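Local coordinates for mandelate racemase/muconate lactonizing protein (Thermobispora bispora, PDB 3VC5) that probably dehydrates D-glucarate to 5-dehydro-4-deoxy-D-glucarate in a magnesium-dependent reaction, as a GlucD-type member of the enolase superfamily, at residues G116-S121 with H338-L343. Residues are numbered along the deposited sequence; the frame is centred on the assembly and turned at random.
Sequences GLTGSS and HSNSHL
The methyl of T118 meets the imidazole of H338 where the N-terminal capping domain reaches the barrel domain in this enolase-superfamily fold. H338 immediately follows strand 334-337, at the mouth of the barrel, and is the predicted proton acceptor; T118 sits in the type I turn G116-G119, closed by G119 N to G116 O at 3.1 Å.

The two side chains cross at about a right angle. A chi1 of 60° sets T118 CG2 anti to the carbonyl carbon and puts OG1 between that carbon and the backbone N, so the methyl is the branch presented to the ring while T118 OG1 stays 5.7 Å from H338 CE1. On the histidine, CG lies anti to the backbone N (chi1 164°), which places CE1 and NE2 at the methyl of T118. H338 ND1 is hydrogen-bonded to D311, the His-Asp pairing familiar from the mandelate racemase group, which probably orients the imidazole, and the ring also touches N287, a magnesium ligand of this protein, although no magnesium is bound to this chain.

N340, two residues on from H338, brings the end of its side chain near the same methyl. That side chain lies about 3 Å, nearest atoms, from a bound phosphate, which may mark the pocket. On the other segment, K125 NZ hydrogen-bonds to the carbonyl oxygens of T118 and S120, joining this loop to helix 123-146.

No hydrogen bond links the two segments, and what joins T118 to H338 is van der Waals contact at the outer end of the imidazole. The methyl approaches the ring obliquely and unevenly: T118 CG2 is 3.4 Å from H338 CE1, but T118 CG2 to H338 NE2 is 3.7 Å.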
loop_
_atom_site.group_PDB
_atom_site.type_symbol
_atom_site.label_atom_id
_atom_site.label_comp_id
_atom_site.label_asym_id
_atom_site.label_seq_id
_atom_site.Cartn_x
_atom_site.Cartn_y
_atom_site.Cartn_z
ATOM N N GLY A 116 -13.738 -24.085 -3.611
ATOM C CA GLY A 116 -14.119 -22.738 -4.093
ATOM C C GLY A 116 -14.435 -21.725 -3.011
ATOM O O GLY A 116 -14.982 -20.601 -3.315
ATOM N N LEU A 117 -14.071 -22.049 -1.754
ATOM C CA LEU A 117 -14.523 -21.161 -0.685
ATOM C C LEU A 117 -13.673 -19.900 -0.520
ATOM O O LEU A 117 -13.981 -19.042 0.331
ATOM C CB LEU A 117 -14.692 -21.900 0.648
ATOM C CG LEU A 117 -15.707 -23.044 0.600
ATOM C CD1 LEU A 117 -15.937 -23.600 1.980
ATOM C CD2 LEU A 117 -17.049 -22.603 0.003
ATOM N N THR A 118 -12.594 -19.781 -1.302
ATOM C CA THR A 118 -11.900 -18.504 -1.387
ATOM C C THR A 118 -11.937 -17.923 -2.821
ATOM O O THR A 118 -10.986 -17.255 -3.268
ATOM C CB THR A 118 -10.434 -18.563 -0.880
ATOM O OG1 THR A 118 -9.675 -19.500 -1.660
ATOM C CG2 THR A 118 -10.382 -18.975 0.609
ATOM N N GLY A 119 -13.033 -18.180 -3.526
ATOM C CA GLY A 119 -13.243 -17.586 -4.848
ATOM C C GLY A 119 -12.438 -18.248 -5.950
ATOM O O GLY A 119 -11.811 -19.303 -5.753
ATOM N N SER A 120 -12.459 -17.620 -7.121
ATOM C CA SER A 120 -11.825 -18.187 -8.300
ATOM C C SER A 120 -10.311 -18.188 -8.220
ATOM O O SER A 120 -9.704 -17.448 -7.442
ATOM C CB SER A 120 -12.233 -17.425 -9.565
ATOM O OG SER A 120 -13.599 -17.103 -9.536
ATOM N N SER A 121 -9.716 -19.043 -9.029
ATOM C CA SER A 121 -8.274 -19.103 -9.209
ATOM C C SER A 121 -7.872 -18.180 -10.345
ATOM O O SER A 121 -8.665 -17.917 -11.270
ATOM C CB SER A 121 -7.866 -20.540 -9.572
ATOM O OG SER A 121 -8.302 -21.454 -8.579
ATOM N N HIS A 338 -10.190 -13.185 6.776
ATOM C CA HIS A 338 -10.627 -14.553 6.538
ATOM C C HIS A 338 -9.568 -15.528 7.070
ATOM O O HIS A 338 -8.340 -15.260 7.004
ATOM C CB HIS A 338 -10.851 -14.749 5.021
ATOM C CG HIS A 338 -10.922 -16.188 4.588
ATOM N ND1 HIS A 338 -9.807 -16.916 4.189
ATOM C CD2 HIS A 338 -11.984 -17.032 4.485
ATOM C CE1 HIS A 338 -10.187 -18.147 3.857
ATOM N NE2 HIS A 338 -11.505 -18.243 4.042
ATOM N N SER A 339 -10.053 -16.686 7.512
ATOM C CA SER A 339 -9.208 -17.750 8.034
ATOM C C SER A 339 -9.456 -19.066 7.254
ATOM O O SER A 339 -10.588 -19.317 6.796
ATOM C CB SER A 339 -9.492 -17.927 9.540
ATOM O OG SER A 339 -8.813 -19.057 10.043
ATOM N N ASN A 340 -8.416 -19.902 7.123
ATOM C CA ASN A 340 -8.584 -21.337 6.848
ATOM C C ASN A 340 -7.895 -22.095 8.002
ATOM O O ASN A 340 -7.033 -21.510 8.709
ATOM C CB ASN A 340 -7.913 -21.764 5.547
ATOM C CG ASN A 340 -8.716 -21.421 4.316
ATOM O OD1 ASN A 340 -8.276 -20.602 3.514
ATOM N ND2 ASN A 340 -9.876 -22.051 4.138
ATOM N N SER A 341 -8.231 -23.374 8.189
ATOM C CA SER A 341 -7.600 -24.167 9.263
ATOM C C SER A 341 -6.107 -23.919 9.240
ATOM O O SER A 341 -5.477 -24.107 8.182
ATOM C CB SER A 341 -7.829 -25.641 8.969
ATOM O OG SER A 341 -9.227 -25.886 8.868
ATOM N N HIS A 342 -5.517 -23.564 10.385
ATOM C CA HIS A 342 -4.128 -23.088 10.345
ATOM C C HIS A 342 -3.443 -23.259 11.694
ATOM O O HIS A 342 -4.083 -23.550 12.722
ATOM C CB HIS A 342 -4.090 -21.584 9.940
ATOM C CG HIS A 342 -4.655 -20.660 10.982
ATOM N ND1 HIS A 342 -3.932 -20.291 12.100
ATOM C CD2 HIS A 342 -5.892 -20.109 11.136
ATOM C CE1 HIS A 342 -4.676 -19.502 12.866
ATOM N NE2 HIS A 342 -5.871 -19.379 12.307
ATOM N N LEU A 343 -2.124 -23.095 11.686
ATOM C CA LEU A 343 -1.317 -23.284 12.886
ATOM C C LEU A 343 -0.728 -21.951 13.376
ATOM O O LEU A 343 -1.208 -20.856 12.997
ATOM C CB LEU A 343 -0.230 -24.331 12.587
ATOM C CG LEU A 343 -0.781 -25.667 12.100
ATOM C CD1 LEU A 343 0.400 -26.590 11.790
ATOM C CD2 LEU A 343 -1.691 -26.294 13.166
#